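Local coordinates for hydroxyethylthiazole kinase (Pyrococcus horikoshii, PDB 3HPD), which probably phosphorylates the hydroxyl group of 4-methyl-5-beta-hydroxyethylthiazole with ATP and magnesium, a step that supplies the thiazole half of thiamine diphosphate, at residues E6-V11 against Y247-N252; R14-H19 against F204-E209; F178-G183 against A213-L218; G194-A199 against K241-L246. All coordinates share one frame; numbering follows the deposited sequence.

Contact 1: residues E6-V11 against Y247-N252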
# COMPACT_ATOMS: atom_id res chain seq x y z
N GLU A 6 13.65 24.14 15.53
CA GLU A 6 13.27 25.19 14.61
C GLU A 6 12.90 24.65 13.23
O GLU A 6 11.99 25.17 12.58
CB GLU A 6 14.40 26.22 14.49
CG GLU A 6 14.59 27.04 15.76
CD GLU A 6 13.29 27.67 16.24
OE1 GLU A 6 12.66 28.41 15.45
OE2 GLU A 6 12.90 27.45 17.40
N ALA A 7 13.59 23.60 12.78
CA ALA A 7 13.29 23.01 11.48
C ALA A 7 11.89 22.39 11.50
O ALA A 7 11.11 22.55 10.55
CB ALA A 7 14.33 21.95 11.13
N LEU A 8 11.57 21.68 12.58
CA LEU A 8 10.27 21.04 12.71
C LEU A 8 9.18 22.10 12.67
O LEU A 8 8.16 21.93 12.00
CB LEU A 8 10.18 20.28 14.04
CG LEU A 8 8.85 19.55 14.29
CD1 LEU A 8 8.62 18.51 13.20
CD2 LEU A 8 8.89 18.88 15.66
N LYS A 9 9.40 23.20 13.39
CA LYS A 9 8.43 24.28 13.42
C LYS A 9 8.24 24.85 12.01
O LYS A 9 7.10 25.13 11.61
CB LYS A 9 8.90 25.38 14.38
CG LYS A 9 8.85 24.97 15.84
CD LYS A 9 9.35 26.08 16.76
CE LYS A 9 9.26 25.67 18.22
NZ LYS A 9 9.79 26.73 19.12
N ARG A 10 9.33 25.00 11.27
CA ARG A 10 9.26 25.52 9.91
C ARG A 10 8.47 24.59 8.98
O ARG A 10 7.70 25.05 8.14
CB ARG A 10 10.66 25.75 9.33
CG ARG A 10 11.37 26.96 9.92
CD ARG A 10 12.48 27.45 8.99
NE ARG A 10 13.53 26.46 8.80
CZ ARG A 10 14.32 26.02 9.77
NH1 ARG A 10 14.17 26.47 11.01
NH2 ARG A 10 15.25 25.11 9.51
N VAL A 11 8.68 23.29 9.14
CA VAL A 11 7.96 22.32 8.31
C VAL A 11 6.46 22.46 8.55
O VAL A 11 5.67 22.50 7.61
CB VAL A 11 8.38 20.87 8.63
CG1 VAL A 11 7.41 19.88 7.99
CG2 VAL A 11 9.79 20.61 8.13
N TYR A 247 3.25 13.05 14.53
CA TYR A 247 2.25 14.11 14.68
C TYR A 247 2.36 14.79 16.05
O TYR A 247 2.27 16.01 16.15
CB TYR A 247 0.86 13.50 14.52
CG TYR A 247 -0.30 14.47 14.69
CD1 TYR A 247 -0.68 15.33 13.66
CD2 TYR A 247 -1.03 14.49 15.88
CE1 TYR A 247 -1.77 16.19 13.81
CE2 TYR A 247 -2.12 15.35 16.04
CZ TYR A 247 -2.49 16.19 15.00
OH TYR A 247 -3.58 17.02 15.15
N ARG A 248 2.54 13.98 17.09
CA ARG A 248 2.62 14.49 18.46
C ARG A 248 3.96 15.10 18.88
O ARG A 248 4.00 15.96 19.76
CB ARG A 248 2.27 13.39 19.46
CG ARG A 248 0.88 12.82 19.31
CD ARG A 248 0.61 11.75 20.37
NE ARG A 248 0.59 12.31 21.72
CZ ARG A 248 0.39 11.60 22.82
NH1 ARG A 248 0.18 10.29 22.75
NH2 ARG A 248 0.38 12.20 24.01
N ILE A 249 5.05 14.65 18.27
CA ILE A 249 6.35 15.18 18.65
C ILE A 249 6.35 16.70 18.59
O ILE A 249 5.83 17.30 17.64
CB ILE A 249 7.48 14.59 17.77
CG1 ILE A 249 8.84 15.01 18.32
CG2 ILE A 249 7.31 15.05 16.32
CD1 ILE A 249 10.01 14.26 17.69
N ASN A 250 6.91 17.33 19.61
CA ASN A 250 6.97 18.78 19.69
C ASN A 250 8.27 19.22 20.34
O ASN A 250 9.17 18.41 20.57
CB ASN A 250 5.77 19.32 20.49
CG ASN A 250 5.71 18.75 21.89
OD1 ASN A 250 6.72 18.36 22.46
ND2 ASN A 250 4.51 18.71 22.46
N GLU A 251 8.37 20.51 20.65
CA GLU A 251 9.59 21.04 21.26
C GLU A 251 9.99 20.33 22.55
O GLU A 251 11.15 19.97 22.72
CB GLU A 251 9.43 22.53 21.55
CG GLU A 251 10.72 23.19 22.01
CD GLU A 251 10.58 24.68 22.22
OE1 GLU A 251 9.87 25.32 21.42
OE2 GLU A 251 11.18 25.21 23.18
N ASN A 252 9.04 20.13 23.46
CA ASN A 252 9.35 19.48 24.73
C ASN A 252 9.87 18.06 24.54
O ASN A 252 10.83 17.66 25.20
CB ASN A 252 8.12 19.46 25.63
CG ASN A 252 8.45 18.99 27.04
OD1 ASN A 252 9.08 19.71 27.81
ND2 ASN A 252 8.03 17.78 27.38

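Contact 2: residues R14-H19 against F204-E209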
# COMPACT_ATOMS: atom_id res chain seq x y z
N ARG A 14 5.14 26.03 7.24
CA ARG A 14 5.14 26.13 5.79
C ARG A 14 4.40 25.03 5.04
O ARG A 14 4.00 25.22 3.89
CB ARG A 14 6.58 26.21 5.27
CG ARG A 14 7.36 27.43 5.74
CD ARG A 14 8.67 27.55 4.97
NE ARG A 14 9.48 28.69 5.40
CZ ARG A 14 10.02 28.82 6.61
NH1 ARG A 14 9.83 27.87 7.51
NH2 ARG A 14 10.74 29.89 6.91
N ARG A 15 4.22 23.87 5.68
CA ARG A 15 3.52 22.75 5.06
C ARG A 15 4.01 22.52 3.62
O ARG A 15 3.25 22.62 2.67
CB ARG A 15 2.01 23.02 5.03
CG ARG A 15 1.37 23.32 6.39
CD ARG A 15 0.73 22.08 7.02
NE ARG A 15 1.53 21.50 8.09
CZ ARG A 15 1.34 21.72 9.38
NH1 ARG A 15 0.35 22.52 9.78
NH2 ARG A 15 2.12 21.14 10.27
N PRO A 16 5.31 22.20 3.45
CA PRO A 16 5.86 21.97 2.11
C PRO A 16 5.24 20.79 1.36
O PRO A 16 4.80 19.81 1.96
CB PRO A 16 7.34 21.76 2.39
CG PRO A 16 7.32 21.07 3.72
CD PRO A 16 6.30 21.87 4.49
N LEU A 17 5.19 20.91 0.03
CA LEU A 17 4.66 19.85 -0.82
C LEU A 17 5.87 19.02 -1.25
O LEU A 17 6.79 19.55 -1.87
CB LEU A 17 3.97 20.44 -2.06
CG LEU A 17 3.46 19.44 -3.11
CD1 LEU A 17 2.48 18.46 -2.47
CD2 LEU A 17 2.79 20.18 -4.25
N VAL A 18 5.88 17.74 -0.90
CA VAL A 18 7.00 16.88 -1.23
C VAL A 18 6.61 15.86 -2.29
O VAL A 18 5.78 14.98 -2.05
CB VAL A 18 7.51 16.14 0.03
CG1 VAL A 18 8.73 15.28 -0.31
CG2 VAL A 18 7.87 17.15 1.11
N HIS A 19 7.20 16.01 -3.47
CA HIS A 19 6.93 15.13 -4.60
C HIS A 19 7.72 13.84 -4.48
O HIS A 19 8.95 13.86 -4.42
CB HIS A 19 7.31 15.85 -5.90
CG HIS A 19 7.13 15.01 -7.13
ND1 HIS A 19 7.64 15.37 -8.35
CD2 HIS A 19 6.50 13.83 -7.32
CE1 HIS A 19 7.34 14.45 -9.25
NE2 HIS A 19 6.64 13.50 -8.65
N PHE A 204 11.92 18.35 5.38
CA PHE A 204 12.89 19.19 6.08
C PHE A 204 13.81 19.96 5.13
O PHE A 204 14.12 21.12 5.38
CB PHE A 204 13.74 18.34 7.03
CG PHE A 204 13.04 17.99 8.31
CD1 PHE A 204 12.94 18.94 9.33
CD2 PHE A 204 12.49 16.73 8.50
CE1 PHE A 204 12.28 18.63 10.53
CE2 PHE A 204 11.83 16.41 9.69
CZ PHE A 204 11.73 17.36 10.71
N VAL A 205 14.24 19.32 4.05
CA VAL A 205 15.15 19.97 3.12
C VAL A 205 14.46 21.11 2.35
O VAL A 205 15.13 21.96 1.76
CB VAL A 205 15.78 18.95 2.13
CG1 VAL A 205 14.84 18.63 0.99
CG2 VAL A 205 17.11 19.48 1.63
N ALA A 206 13.14 21.13 2.38
CA ALA A 206 12.39 22.19 1.71
C ALA A 206 12.45 23.47 2.54
O ALA A 206 12.24 24.57 2.02
CB ALA A 206 10.93 21.76 1.52
N VAL A 207 12.76 23.35 3.83
CA VAL A 207 12.81 24.51 4.71
C VAL A 207 14.15 24.80 5.39
O VAL A 207 14.28 25.80 6.10
CB VAL A 207 11.72 24.43 5.80
CG1 VAL A 207 10.34 24.36 5.15
CG2 VAL A 207 11.95 23.21 6.68
N THR A 208 15.14 23.94 5.20
CA THR A 208 16.45 24.15 5.81
C THR A 208 17.54 23.43 5.01
O THR A 208 17.25 22.52 4.24
CB THR A 208 16.46 23.68 7.29
OG1 THR A 208 17.79 23.77 7.81
CG2 THR A 208 15.97 22.25 7.40
N GLU A 209 18.79 23.86 5.18
CA GLU A 209 19.89 23.24 4.44
C GLU A 209 20.01 21.74 4.70
O GLU A 209 19.69 21.26 5.78
CB GLU A 209 21.20 23.97 4.74
CG GLU A 209 21.27 25.35 4.09
CD GLU A 209 21.11 25.29 2.58
OE1 GLU A 209 22.04 24.80 1.90
OE2 GLU A 209 20.06 25.73 2.07

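Contact 3: residues F178-G183 against A213-L218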
# COMPACT_ATOMS: atom_id res chain seq x y z
N PHE A 178 27.37 14.82 11.97
CA PHE A 178 26.52 14.65 13.14
C PHE A 178 26.25 13.17 13.36
O PHE A 178 26.16 12.39 12.40
CB PHE A 178 25.19 15.37 12.95
CG PHE A 178 25.27 16.86 13.12
CD1 PHE A 178 25.16 17.44 14.38
CD2 PHE A 178 25.46 17.68 12.01
CE1 PHE A 178 25.24 18.82 14.54
CE2 PHE A 178 25.54 19.06 12.16
CZ PHE A 178 25.43 19.63 13.42
N ALA A 179 26.12 12.78 14.62
CA ALA A 179 25.82 11.41 14.99
C ALA A 179 24.45 11.43 15.67
O ALA A 179 24.21 12.24 16.56
CB ALA A 179 26.87 10.87 15.94
N VAL A 180 23.56 10.54 15.24
CA VAL A 180 22.22 10.45 15.81
C VAL A 180 22.07 9.12 16.53
O VAL A 180 22.24 8.07 15.91
CB VAL A 180 21.14 10.56 14.72
CG1 VAL A 180 19.76 10.37 15.33
CG2 VAL A 180 21.23 11.92 14.03
N TYR A 181 21.75 9.17 17.81
CA TYR A 181 21.61 7.96 18.62
C TYR A 181 20.16 7.52 18.85
O TYR A 181 19.93 6.45 19.42
CB TYR A 181 22.29 8.15 19.97
CG TYR A 181 23.75 8.54 19.86
CD1 TYR A 181 24.72 7.59 19.53
CD2 TYR A 181 24.15 9.86 20.04
CE1 TYR A 181 26.06 7.95 19.38
CE2 TYR A 181 25.49 10.23 19.89
CZ TYR A 181 26.43 9.27 19.56
OH TYR A 181 27.75 9.64 19.40
N ASN A 182 19.20 8.33 18.42
CA ASN A 182 17.79 8.00 18.59
C ASN A 182 17.33 6.86 17.69
O ASN A 182 17.94 6.60 16.65
CB ASN A 182 16.91 9.23 18.32
CG ASN A 182 17.13 10.33 19.34
OD1 ASN A 182 17.66 11.39 19.02
ND2 ASN A 182 16.71 10.09 20.58
N GLY A 183 16.26 6.19 18.10
CA GLY A 183 15.72 5.09 17.33
C GLY A 183 15.41 3.87 18.18
O GLY A 183 15.62 3.88 19.40
N ALA A 213 18.77 19.47 7.73
CA ALA A 213 17.48 18.87 7.36
C ALA A 213 17.49 17.36 7.59
O ALA A 213 16.58 16.81 8.21
CB ALA A 213 17.16 19.18 5.90
N THR A 214 18.53 16.70 7.09
CA THR A 214 18.65 15.26 7.23
C THR A 214 18.83 14.86 8.69
O THR A 214 18.23 13.89 9.16
CB THR A 214 19.82 14.72 6.38
OG1 THR A 214 19.71 15.21 5.04
CG2 THR A 214 19.80 13.20 6.35
N THR A 215 19.67 15.60 9.41
CA THR A 215 19.90 15.32 10.82
C THR A 215 18.58 15.47 11.58
O THR A 215 18.26 14.65 12.44
CB THR A 215 20.95 16.28 11.45
OG1 THR A 215 22.20 16.15 10.77
CG2 THR A 215 21.15 15.97 12.92
N SER A 216 17.83 16.51 11.25
CA SER A 216 16.54 16.75 11.91
C SER A 216 15.56 15.61 11.64
O SER A 216 14.81 15.21 12.52
CB SER A 216 15.93 18.07 11.44
OG SER A 216 16.75 19.17 11.80
N ALA A 217 15.57 15.11 10.41
CA ALA A 217 14.67 14.02 10.03
C ALA A 217 14.98 12.76 10.82
O ALA A 217 14.07 12.07 11.30
CB ALA A 217 14.78 13.75 8.54
N LEU A 218 16.26 12.46 10.97
CA LEU A 218 16.69 11.26 11.69
C LEU A 218 16.38 11.34 13.18
O LEU A 218 15.98 10.35 13.78
CB LEU A 218 18.19 11.03 11.47
CG LEU A 218 18.53 10.51 10.07
CD1 LEU A 218 19.98 10.82 9.73
CD2 LEU A 218 18.26 9.01 10.00

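Contact 4: residues G194-A199 against K241-L246. With PO4 (phosphate ion), chain B.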
# COMPACT_ATOMS: atom_id res chain seq x y z
N GLY A 194 13.36 3.20 6.58
CA GLY A 194 14.40 4.08 6.08
C GLY A 194 13.80 4.96 4.99
O GLY A 194 14.18 6.12 4.82
N CYS A 195 12.84 4.39 4.26
CA CYS A 195 12.18 5.12 3.19
C CYS A 195 11.31 6.22 3.78
O CYS A 195 11.12 7.27 3.18
CB CYS A 195 11.33 4.16 2.35
SG CYS A 195 12.31 2.85 1.53
N MET A 196 10.77 5.97 4.98
CA MET A 196 9.96 6.98 5.65
C MET A 196 10.88 8.16 5.98
O MET A 196 10.50 9.32 5.81
CB MET A 196 9.37 6.44 6.95
CG MET A 196 8.29 5.38 6.77
SD MET A 196 7.71 4.79 8.38
CE MET A 196 6.21 3.95 7.90
N VAL A 197 12.08 7.84 6.44
CA VAL A 197 13.05 8.88 6.79
C VAL A 197 13.44 9.70 5.56
O VAL A 197 13.59 10.92 5.65
CB VAL A 197 14.32 8.27 7.42
CG1 VAL A 197 15.37 9.36 7.64
CG2 VAL A 197 13.97 7.63 8.75
N ALA A 198 13.59 9.04 4.42
CA ALA A 198 13.94 9.75 3.19
C ALA A 198 12.81 10.71 2.81
O ALA A 198 13.06 11.85 2.42
CB ALA A 198 14.18 8.76 2.05
N ALA A 199 11.57 10.25 2.95
CA ALA A 199 10.41 11.08 2.63
C ALA A 199 10.33 12.28 3.57
O ALA A 199 10.06 13.41 3.13
CB ALA A 199 9.13 10.26 2.71
N LYS A 241 1.69 3.45 15.73
CA LYS A 241 2.14 4.50 16.64
C LYS A 241 3.22 5.41 16.06
O LYS A 241 3.44 6.51 16.58
CB LYS A 241 2.62 3.88 17.95
CG LYS A 241 1.52 3.20 18.76
CD LYS A 241 0.55 4.23 19.33
CE LYS A 241 -0.51 3.57 20.20
NZ LYS A 241 -1.32 4.56 20.96
N LEU A 242 3.90 4.97 15.01
CA LEU A 242 4.92 5.82 14.40
C LEU A 242 4.28 7.10 13.86
O LEU A 242 4.80 8.20 14.05
CB LEU A 242 5.64 5.07 13.26
CG LEU A 242 6.54 3.89 13.68
CD1 LEU A 242 7.12 3.23 12.43
CD2 LEU A 242 7.65 4.39 14.59
N TYR A 243 3.14 6.95 13.19
CA TYR A 243 2.42 8.09 12.64
C TYR A 243 1.89 8.97 13.76
O TYR A 243 1.91 10.20 13.66
CB TYR A 243 1.25 7.62 11.78
CG TYR A 243 1.68 6.67 10.69
CD1 TYR A 243 2.35 7.14 9.56
CD2 TYR A 243 1.47 5.30 10.81
CE1 TYR A 243 2.79 6.27 8.57
CE2 TYR A 243 1.91 4.41 9.83
CZ TYR A 243 2.57 4.90 8.71
OH TYR A 243 3.00 4.04 7.72
N ASP A 244 1.40 8.34 14.83
CA ASP A 244 0.87 9.09 15.96
C ASP A 244 1.93 10.03 16.51
O ASP A 244 1.65 11.20 16.78
CB ASP A 244 0.41 8.14 17.07
CG ASP A 244 -0.89 7.44 16.75
OD1 ASP A 244 -1.44 7.68 15.65
OD2 ASP A 244 -1.37 6.66 17.59
N TRP A 245 3.14 9.52 16.67
CA TRP A 245 4.20 10.35 17.23
C TRP A 245 4.87 11.33 16.28
O TRP A 245 5.44 12.32 16.72
CB TRP A 245 5.22 9.47 17.95
CG TRP A 245 4.66 9.09 19.28
CD1 TRP A 245 4.03 7.92 19.62
CD2 TRP A 245 4.49 9.97 20.40
NE1 TRP A 245 3.48 8.03 20.88
CE2 TRP A 245 3.74 9.27 21.38
CE3 TRP A 245 4.90 11.28 20.67
CZ2 TRP A 245 3.39 9.85 22.61
CZ3 TRP A 245 4.55 11.86 21.89
CH2 TRP A 245 3.80 11.14 22.84
N LEU A 246 4.80 11.07 14.98
CA LEU A 246 5.38 12.02 14.03
C LEU A 246 4.49 13.27 14.11
O LEU A 246 4.93 14.38 13.81
CB LEU A 246 5.37 11.46 12.61
CG LEU A 246 6.49 10.46 12.33
CD1 LEU A 246 6.34 9.89 10.92
CD2 LEU A 246 7.84 11.16 12.49
P PO4 B . 16.74 0.67 6.55
O1 PO4 B . 17.78 1.08 5.59
O2 PO4 B . 15.29 1.05 5.93
O3 PO4 B . 16.81 1.61 7.84
O4 PO4 B . 16.69 -0.75 6.99

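Contact 1: residues E6-V11 against Y247-N252
The ammonium group of Lys9 is gripped from two helices at once: Glu251 OE1 accepts a hydrogen bond from NZ at 2.7 Å, and Glu6 OE2, one turn earlier in its own helix, makes a longer salt bridge to NZ at 3.6 Å. This Glu6-Lys9-Glu251 network is a small worked example of how a surface charge cluster can tie the N-terminal helix 2-14 of a ribokinase-clan kinase to the start of helix 251-257, more than two hundred residues away. Lys9 reaches across because its chain beyond CG is fully extended, chi2 to chi4 all close to 180°. Glu251 meets it with CG anti to the backbone N (chi1 -172°) and a chain likewise drawn out. NZ arrives on the syn side of the carboxylate but 34° out of its plane, and the other oxygen, OE2, is held by a salt bridge from Arg255. Shortening Lys9 to an alanine would probably leave Glu251 OE1 and Glu6 OE2, 5.5 Å apart, without the positive charge that now bridges them. Beneath the charges lies an apolar layer. Leu8 CD2 lies 4.2 Å from Ile249 CG2, and Ile254 adds its side chain to both residues. Ile249 is where helix 235-248 gives out, and Asn250 then caps the next helix by accepting a hydrogen bond at OD1 from Val253 N. At this break the carbonyl of Ile249 receives a hydrogen bond from Arg12, while Leu8 CD2 approaches the same oxygen to 4.0 Å.

Contact 2: residues R14-H19 against F204-E209
Arg14 and Val207 meet through aliphatic carbon, Arg14 CD lying 3.6 Å from Val207 CG1, and the conformation of each side chain explains why. In Arg14, CG stands anti to the carbonyl carbon (chi1 -62°) and the chain then runs straight from CG to NE, carrying its methylenes obliquely across the valine. The same methyl lies 4.2 Å from Arg14 CB, so it is met at two points of the arginine chain. In Val207, chi1 of -60° sets CG1 against the arginine chain and CG2 between the backbone N and the carbonyl carbon; CG2 is the branch that touches Val11 of helix 2-14. Because Val207 CG1 meets CB and CD, the aliphatic part of a polar side chain supplies the apolar surface here. From Arg14 to Leu17 the chain passes from helix 2-14 into strand 17-21, the opening helix-to-strand step of the alpha/beta fold, and faces the C-terminal end of helix 193-205. Arg15 makes that turn with a positive phi of 46°, and its side chain points to the far side, where it packs on Arg189 of a second subunit. Pro16 follows, buried, its ring carrying CB to 3.7 Å from Ala206 CB. Neither residue has a freely turning chi1: the pyrrolidine ring confines CB of Pro16, and the alanine methyl is placed by its backbone. Asp58 lies against both of them, and the strand beyond Pro16 pairs with strand 40-43 through Val18, which bonds with Ser40 and Val42.

Contact 3: residues F178-G183 against A213-L218
Thr215 and Phe178 form the closest part of this contact, and the threonine meets the aromatic residue with its hydroxyl. Thr215 OG1 comes within 3.8 Å of Phe178 CB and equally near ring atom CD2, the two side chains crossing at about a right angle. The oxygen is not there for want of a polar partner: it is hydrogen-bonded to the carbonyl of Leu211, one turn earlier in the helix. With OG1 anti to the carbonyl carbon (chi1 -61°), the hydroxyl can face back to that carbonyl and still lie against the phenylalanine, while CG2 lies between the two strand residues, 4.1 Å from Phe178 CB and 4.2 Å from Val180 CG2. Val180 completes the packed part, touching Leu218 with both of its methyls, CG2 at 4.1 Å from Leu218 CB and CG1 equally far from the Leu218 carbonyl oxygen. The looser side begins where the chain turns off beyond the strand: Tyr181, partly exposed, carries its ring well clear of the helix. Asn182 points back but stays 4.8 Å from it; its amide is held by Lys259, Tyr257 and Glu226. The whole is a helix packed on the face of a mixed sheet, near the end formed by strand 260-263, as in ribokinase-like kinases. Strand 178-180 and helix 213-218 run nearly parallel, their axes 14° apart and 9.2 Å at closest approach. The strand lies between 169-172 and 260-263, Phe3 of helix 2-14 meets the Phe178 ring edge to face, and helix 193-205 flanks helix 210-231, with Phe204 against Ala213.

Contact 4: residues G194-A199 against K241-L246
Helix 193-205 begins beside the predicted substrate-binding residue Gly192, and its first turn meets a phosphate ion and carries a methionine that reaches out to helix 235-248. The ion, probably from the crystallisation liquor, accepts a weak hydrogen bond at O2 from Gly194 N, 3.0 Å long with an N-H...O angle of 126°. A side chain at Gly194 would collide with that oxygen, so a residue lacking one lets the ion sit against the helix start. From the flank of the helix Met196 extends, CG anti to the carbonyl carbon (chi1 -70°) and the rest of the chain straight, toward Tyr243. Its terminal methyl does the touching: Met196 CE packs 3.2 Å from Tyr243 OH and 3.8 Å from Tyr243 CZ, the two side chains crossing at about a right angle. The phenol oxygen has its hydrogen bonds with His239 and Thr29, which hold it beside the methyl. Leu242 joins from the same helix, its CD1 4.4 Å from Met196 SD, and Phe221 packs on the methionine from helix 210-231. The far face of helix 235-248 meets the second subunit, where Ser237 of that chain bonds to Asp244. A glycine in the first turn of a helix, its N-H turned to a phosphate, is consistent with the anion hole of ribokinase-clan kinases, which stabilises the negative charge that develops as the phosphoryl group is transferred.

Helices 193-205 and 210-231 run through most of the set. Contacts 2 and 4 share helix 193-205, one at its C-terminal end and one at the phosphate end, their centres about 15 Å apart. Helix 210-231 bears on it from contact 3: Phe204 CB lies 3.4 Å from Ala213 O, and Leu218 CD2 3.8 Å from Val197 CG1. Contacts 1 and 2 are joined by Arg10 NE, probably hydrogen-bonded to Val207 O at 2.9 Å. Contacts 3 and 4 come nearest the predicted sites: the side chain of Leu218 is about 4 Å from that of Thr165, and Met196 about 5 Å from Gly192. Contacts 1 and 2 lie away from them.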